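Local coordinates for extracellular endo-alpha-(1->5)-L-arabinanase 1 (Bacillus subtilis, PDB 1UV4), which cleaves internal alpha-(1->5)-L-arabinofuranosyl linkages of linear arabinan and branched sugar beet arabinan, a key step in plant cell-wall degradation, at residues A[127-139]-A[146-160]. Sequence-based numbering, arbitrary orientation.
Sequences NNYNAIDPELTFD and LAFGSFWSGIKLTKL. With CA (calcium ion), chain D; EDO (1,2-ethanediol), chain F.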
loop_
_atom_site.group_PDB
_atom_site.type_symbol
_atom_site.label_atom_id
_atom_site.label_comp_id
_atom_site.label_asym_id
_atom_site.label_seq_id
_atom_site.Cartn_x
_atom_site.Cartn_y
_atom_site.Cartn_z
ATOM N N ASN A 127 5.758 20.246 3.106
ATOM C CA ASN A 127 6.461 19.176 2.402
ATOM C C ASN A 127 5.941 19.032 0.985
ATOM O O ASN A 127 4.788 19.355 0.682
ATOM C CB ASN A 127 6.305 17.850 3.124
ATOM C CG ASN A 127 6.940 17.862 4.505
ATOM O OD1 ASN A 127 6.232 17.803 5.527
ATOM N ND2 ASN A 127 8.250 17.999 4.568
ATOM N N ASN A 128 6.824 18.580 0.106
ATOM C CA ASN A 128 6.489 18.243 -1.276
ATOM C C ASN A 128 6.076 16.749 -1.454
ATOM O O ASN A 128 6.299 16.147 -2.495
ATOM C CB ASN A 128 7.686 18.610 -2.224
ATOM C CG ASN A 128 8.943 17.643 -2.066
ATOM O OD1 ASN A 128 9.052 16.839 -1.115
ATOM N ND2 ASN A 128 9.876 17.724 -3.031
ATOM N N TYR A 129 5.518 16.150 -0.402
ATOM C CA TYR A 129 5.059 14.740 -0.424
ATOM C C TYR A 129 3.965 14.564 0.622
ATOM O O TYR A 129 3.715 15.447 1.427
ATOM C CB TYR A 129 6.205 13.764 -0.134
ATOM C CG TYR A 129 6.953 13.990 1.159
ATOM C CD1 TYR A 129 6.483 13.535 2.393
ATOM C CD2 TYR A 129 8.161 14.672 1.130
ATOM C CE1 TYR A 129 7.242 13.744 3.572
ATOM C CE2 TYR A 129 8.880 14.897 2.233
ATOM C CZ TYR A 129 8.429 14.458 3.458
ATOM O OH TYR A 129 9.244 14.668 4.563
ATOM N N ASN A 130 3.331 13.412 0.569
ATOM C CA ASN A 130 2.221 13.066 1.464
ATOM C C ASN A 130 2.557 11.757 2.160
ATOM O O ASN A 130 2.777 10.728 1.520
ATOM C CB ASN A 130 0.926 12.927 0.668
ATOM C CG ASN A 130 -0.293 12.791 1.546
ATOM O OD1 ASN A 130 -0.252 13.039 2.749
ATOM N ND2 ASN A 130 -1.456 12.511 0.912
ATOM N N ALA A 131 2.586 11.803 3.488
ATOM C CA ALA A 131 2.916 10.629 4.303
ATOM C C ALA A 131 1.708 9.724 4.525
ATOM O O ALA A 131 1.149 9.637 5.620
ATOM C CB ALA A 131 3.493 11.043 5.674
ATOM N N ILE A 132 1.349 9.061 3.432
ATOM C CA ILE A 132 0.367 8.004 3.425
ATOM C C ILE A 132 0.844 6.836 2.562
ATOM O O ILE A 132 1.838 6.898 1.848
ATOM C CB ILE A 132 -1.029 8.513 2.957
ATOM C CG1 ILE A 132 -1.059 8.801 1.467
ATOM C CG2 ILE A 132 -1.469 9.726 3.755
ATOM C CD1 ILE A 132 -2.410 9.076 0.907
ATOM N N ASP A 133 0.086 5.761 2.632
ATOM C CA ASP A 133 0.274 4.585 1.792
ATOM C C ASP A 133 1.598 3.850 2.049
ATOM O O ASP A 133 2.384 3.605 1.127
ATOM C CB ASP A 133 0.135 4.854 0.298
ATOM C CG ASP A 133 -1.206 5.368 -0.091
ATOM O OD1 ASP A 133 -2.188 5.405 0.699
ATOM O OD2 ASP A 133 -1.360 5.792 -1.270
ATOM N N PRO A 134 1.859 3.483 3.317
ATOM C CA PRO A 134 3.130 2.802 3.645
ATOM C C PRO A 134 3.292 1.431 3.056
ATOM O O PRO A 134 2.318 0.711 2.875
ATOM C CB PRO A 134 3.064 2.667 5.161
ATOM C CG PRO A 134 1.569 2.705 5.496
ATOM C CD PRO A 134 0.985 3.621 4.502
ATOM N N GLU A 135 4.540 1.054 2.836
ATOM C CA GLU A 135 4.914 -0.260 2.378
ATOM C C GLU A 135 6.218 -0.656 3.059
ATOM O O GLU A 135 7.243 -0.044 2.829
ATOM C CB GLU A 135 5.112 -0.211 0.853
ATOM C CG GLU A 135 5.946 -1.304 0.232
ATOM C CD GLU A 135 5.297 -2.666 0.219
ATOM O OE1 GLU A 135 4.311 -2.891 0.971
ATOM O OE2 GLU A 135 5.755 -3.567 -0.553
ATOM N N LEU A 136 6.181 -1.724 3.829
ATOM C CA LEU A 136 7.376 -2.313 4.435
ATOM C C LEU A 136 7.961 -3.286 3.417
ATOM O O LEU A 136 7.270 -4.151 2.847
ATOM C CB LEU A 136 6.996 -3.047 5.732
ATOM C CG LEU A 136 8.151 -3.761 6.429
ATOM C CD1 LEU A 136 9.265 -2.822 6.892
ATOM C CD2 LEU A 136 7.612 -4.521 7.655
ATOM N N THR A 137 9.260 -3.147 3.185
ATOM C CA THR A 137 9.950 -4.073 2.323
ATOM C C THR A 137 11.297 -4.435 2.950
ATOM O O THR A 137 11.695 -3.884 3.963
ATOM C CB THR A 137 10.075 -3.475 0.913
ATOM O OG1 THR A 137 10.612 -4.447 0.008
ATOM C CG2 THR A 137 11.026 -2.322 0.865
ATOM N N PHE A 138 11.930 -5.400 2.347
ATOM C CA PHE A 138 13.216 -5.920 2.817
ATOM C C PHE A 138 14.208 -5.930 1.697
ATOM O O PHE A 138 13.890 -6.325 0.558
ATOM C CB PHE A 138 13.066 -7.290 3.456
ATOM C CG PHE A 138 12.101 -7.280 4.591
ATOM C CD1 PHE A 138 12.508 -6.948 5.875
ATOM C CD2 PHE A 138 10.746 -7.490 4.346
ATOM C CE1 PHE A 138 11.604 -6.886 6.899
ATOM C CE2 PHE A 138 9.862 -7.408 5.374
ATOM C CZ PHE A 138 10.276 -7.102 6.629
ATOM N N ASP A 139 15.427 -5.497 2.016
ATOM C CA ASP A 139 16.457 -5.446 0.991
ATOM C C ASP A 139 17.147 -6.806 0.840
ATOM O O ASP A 139 16.745 -7.812 1.464
ATOM C CB ASP A 139 17.443 -4.286 1.264
ATOM C CG ASP A 139 18.253 -4.456 2.543
ATOM O OD1 ASP A 139 18.451 -5.591 3.028
ATOM O OD2 ASP A 139 18.799 -3.501 3.132
ATOM N N LEU A 146 11.116 1.363 4.236
ATOM C CA LEU A 146 9.704 1.809 4.091
ATOM C C LEU A 146 9.550 2.707 2.867
ATOM O O LEU A 146 10.260 3.706 2.737
ATOM C CB LEU A 146 9.251 2.595 5.324
ATOM C CG LEU A 146 7.748 2.978 5.372
ATOM C CD1 LEU A 146 6.911 1.800 5.750
ATOM C CD2 LEU A 146 7.564 4.199 6.338
ATOM N N ALA A 147 8.632 2.333 1.981
ATOM C CA ALA A 147 8.219 3.227 0.881
ATOM C C ALA A 147 6.847 3.807 1.218
ATOM O O ALA A 147 6.064 3.250 1.980
ATOM C CB ALA A 147 8.193 2.494 -0.401
ATOM N N PHE A 148 6.576 4.983 0.682
ATOM C CA PHE A 148 5.277 5.623 0.868
ATOM C C PHE A 148 5.092 6.735 -0.136
ATOM O O PHE A 148 5.966 7.104 -0.867
ATOM C CB PHE A 148 5.107 6.151 2.302
ATOM C CG PHE A 148 6.013 7.316 2.637
ATOM C CD1 PHE A 148 7.270 7.087 3.167
ATOM C CD2 PHE A 148 5.629 8.616 2.372
ATOM C CE1 PHE A 148 8.089 8.118 3.460
ATOM C CE2 PHE A 148 6.472 9.678 2.663
ATOM C CZ PHE A 148 7.707 9.422 3.215
ATOM N N GLY A 149 3.882 7.243 -0.182
ATOM C CA GLY A 149 3.548 8.457 -0.922
ATOM C C GLY A 149 2.263 8.422 -1.718
ATOM O O GLY A 149 1.705 7.382 -2.036
ATOM N N SER A 150 1.823 9.619 -2.087
ATOM C CA SER A 150 0.635 9.878 -2.872
ATOM C C SER A 150 0.646 11.335 -3.294
ATOM O O SER A 150 0.616 12.231 -2.440
ATOM C CB SER A 150 -0.595 9.618 -2.035
ATOM O OG SER A 150 -1.787 9.872 -2.760
ATOM N N PHE A 151 0.667 11.563 -4.593
ATOM C CA PHE A 151 0.582 12.910 -5.182
ATOM C C PHE A 151 1.772 13.771 -4.774
ATOM O O PHE A 151 2.785 13.256 -4.282
ATOM C CB PHE A 151 -0.808 13.553 -4.933
ATOM C CG PHE A 151 -1.849 13.097 -5.896
ATOM C CD1 PHE A 151 -2.491 11.887 -5.735
ATOM C CD2 PHE A 151 -2.113 13.836 -7.044
ATOM C CE1 PHE A 151 -3.454 11.481 -6.647
ATOM C CE2 PHE A 151 -3.090 13.427 -7.966
ATOM C CZ PHE A 151 -3.745 12.244 -7.763
ATOM N N TRP A 152 1.714 15.051 -5.095
ATOM C CA TRP A 152 2.866 15.942 -4.930
ATOM C C TRP A 152 4.075 15.343 -5.660
ATOM O O TRP A 152 3.875 14.963 -6.817
ATOM C CB TRP A 152 3.076 16.327 -3.487
ATOM C CG TRP A 152 1.963 17.202 -2.935
ATOM C CD1 TRP A 152 1.908 18.573 -2.941
ATOM C CD2 TRP A 152 0.721 16.765 -2.359
ATOM N NE1 TRP A 152 0.718 19.011 -2.383
ATOM C CE2 TRP A 152 0.002 17.911 -1.989
ATOM C CE3 TRP A 152 0.164 15.508 -2.063
ATOM C CZ2 TRP A 152 -1.262 17.857 -1.383
ATOM C CZ3 TRP A 152 -1.090 15.463 -1.486
ATOM C CH2 TRP A 152 -1.785 16.611 -1.139
ATOM N N SER A 153 5.262 15.270 -5.050
ATOM C CA SER A 153 6.457 14.810 -5.789
ATOM C C SER A 153 6.561 13.274 -5.769
ATOM O O SER A 153 7.568 12.741 -6.267
ATOM C CB SER A 153 7.741 15.463 -5.255
ATOM O OG SER A 153 8.123 14.977 -3.996
ATOM N N GLY A 154 5.531 12.569 -5.245
ATOM C CA GLY A 154 5.426 11.129 -5.447
ATOM C C GLY A 154 5.899 10.217 -4.338
ATOM O O GLY A 154 5.742 10.469 -3.170
ATOM N N ILE A 155 6.546 9.135 -4.756
ATOM C CA ILE A 155 6.943 8.032 -3.895
ATOM C C ILE A 155 8.332 8.198 -3.319
ATOM O O ILE A 155 9.295 8.505 -4.023
ATOM C CB ILE A 155 6.866 6.733 -4.683
ATOM C CG1 ILE A 155 5.488 6.640 -5.377
ATOM C CG2 ILE A 155 7.103 5.508 -3.783
ATOM C CD1 ILE A 155 4.299 6.698 -4.534
ATOM N N LYS A 156 8.363 8.043 -1.982
ATOM C CA LYS A 156 9.572 8.203 -1.186
ATOM C C LYS A 156 9.948 6.871 -0.550
ATOM O O LYS A 156 9.124 5.985 -0.429
ATOM C CB LYS A 156 9.357 9.235 -0.112
ATOM C CG LYS A 156 8.837 10.606 -0.600
ATOM C CD LYS A 156 9.711 11.245 -1.658
ATOM C CE LYS A 156 9.103 12.484 -2.220
ATOM N NZ LYS A 156 10.019 13.116 -3.213
ATOM N N LEU A 157 11.192 6.812 -0.100
ATOM C CA LEU A 157 11.803 5.611 0.468
ATOM C C LEU A 157 12.796 5.978 1.577
ATOM O O LEU A 157 13.592 6.860 1.404
ATOM C CB LEU A 157 12.507 4.831 -0.624
ATOM C CG LEU A 157 13.261 3.577 -0.228
ATOM C CD1 LEU A 157 12.314 2.468 0.104
ATOM C CD2 LEU A 157 14.257 3.174 -1.339
ATOM N N THR A 158 12.685 5.292 2.719
ATOM C CA THR A 158 13.656 5.428 3.778
ATOM C C THR A 158 14.022 4.035 4.307
ATOM O O THR A 158 13.187 3.139 4.396
ATOM C CB THR A 158 13.120 6.320 4.928
ATOM O OG1 THR A 158 14.079 6.411 5.984
ATOM C CG2 THR A 158 11.853 5.730 5.526
ATOM N N LYS A 159 15.255 3.927 4.745
ATOM C CA LYS A 159 15.698 2.759 5.504
ATOM C C LYS A 159 15.018 2.843 6.862
ATOM O O LYS A 159 14.645 3.941 7.363
ATOM C CB LYS A 159 17.223 2.721 5.651
ATOM C CG LYS A 159 17.803 1.415 6.203
ATOM C CD LYS A 159 19.333 1.375 6.008
ATOM C CE LYS A 159 19.957 0.249 6.809
ATOM N NZ LYS A 159 19.605 -1.060 6.318
ATOM N N LEU A 160 14.870 1.702 7.513
ATOM C CA LEU A 160 14.336 1.621 8.858
ATOM C C LEU A 160 15.363 1.016 9.801
ATOM O O LEU A 160 16.147 0.146 9.444
ATOM C CB LEU A 160 13.079 0.741 8.886
ATOM C CG LEU A 160 11.870 1.262 8.109
ATOM C CD1 LEU A 160 10.802 0.156 8.009
ATOM C CD2 LEU A 160 11.303 2.500 8.715
HETATM CA CA CA D . 2.993 -4.848 1.533
HETATM C C1 EDO F . 14.307 13.409 -1.130
HETATM O O1 EDO F . 14.714 12.738 -2.307
HETATM C C2 EDO F . 12.864 13.082 -0.844
HETATM O O2 EDO F . 12.064 14.184 -1.196
HETATM O O HOH W 1 3.768 11.969 -1.932
HETATM O O HOH W 2 4.545 -5.855 0.095
HETATM O O HOH W 3 4.752 -4.942 3.226
HETATM O O HOH W 4 20.836 -3.639 4.738
HETATM O O HOH W 5 3.036 -7.583 1.499
HETATM O O HOH W 6 2.073 -6.370 3.028
#
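The carbonyl oxygen of N128 accepts two hydrogen bonds from S153: OG of S153 lies 2.6 Å from O of N128 and N of S153 lies 2.9 Å from O of N128, approaching from opposite faces of the carbonyl plane. With OG set between its own backbone N and carbonyl carbon (chi1 72°), the S153 hydroxyl can also accept from NZ of K156; that ammonium group also donates to S173 and to a bound 1,2-ethanediol. A water bridges the two loops further in, accepting from N of N130 at 2.9 Å and from N of S150, and can donate to the carbonyls of F151 and G154. OD1 of N130 is bonded to S99, while its ND2 lies 3.8 Å from CZ3 of W152, amide and indole planes 78° apart. N130–D133 lead into the first strand of one blade of the five-bladed GH43 propeller, and S150–W152 lie in the loop joining its second and third strands; both probably contact arabinan, as in related enzymes. N of G149 sits nearly on the C=O axis of I132, 2.9 Å from its O, although the bond bends at the hydrogen; beyond it E135 and A147 form an antiparallel hydrogen-bonded pair. E135 then turns its carboxylate away to a calcium ion, OE1 binding the metal at 2.4 Å beside D77 and D257, whereas OE2 accepts from N of L189 and a calcium-bound water. F148 directs its ring edge at the Y129 face, planes at 68°, with O of N130 also at that edge.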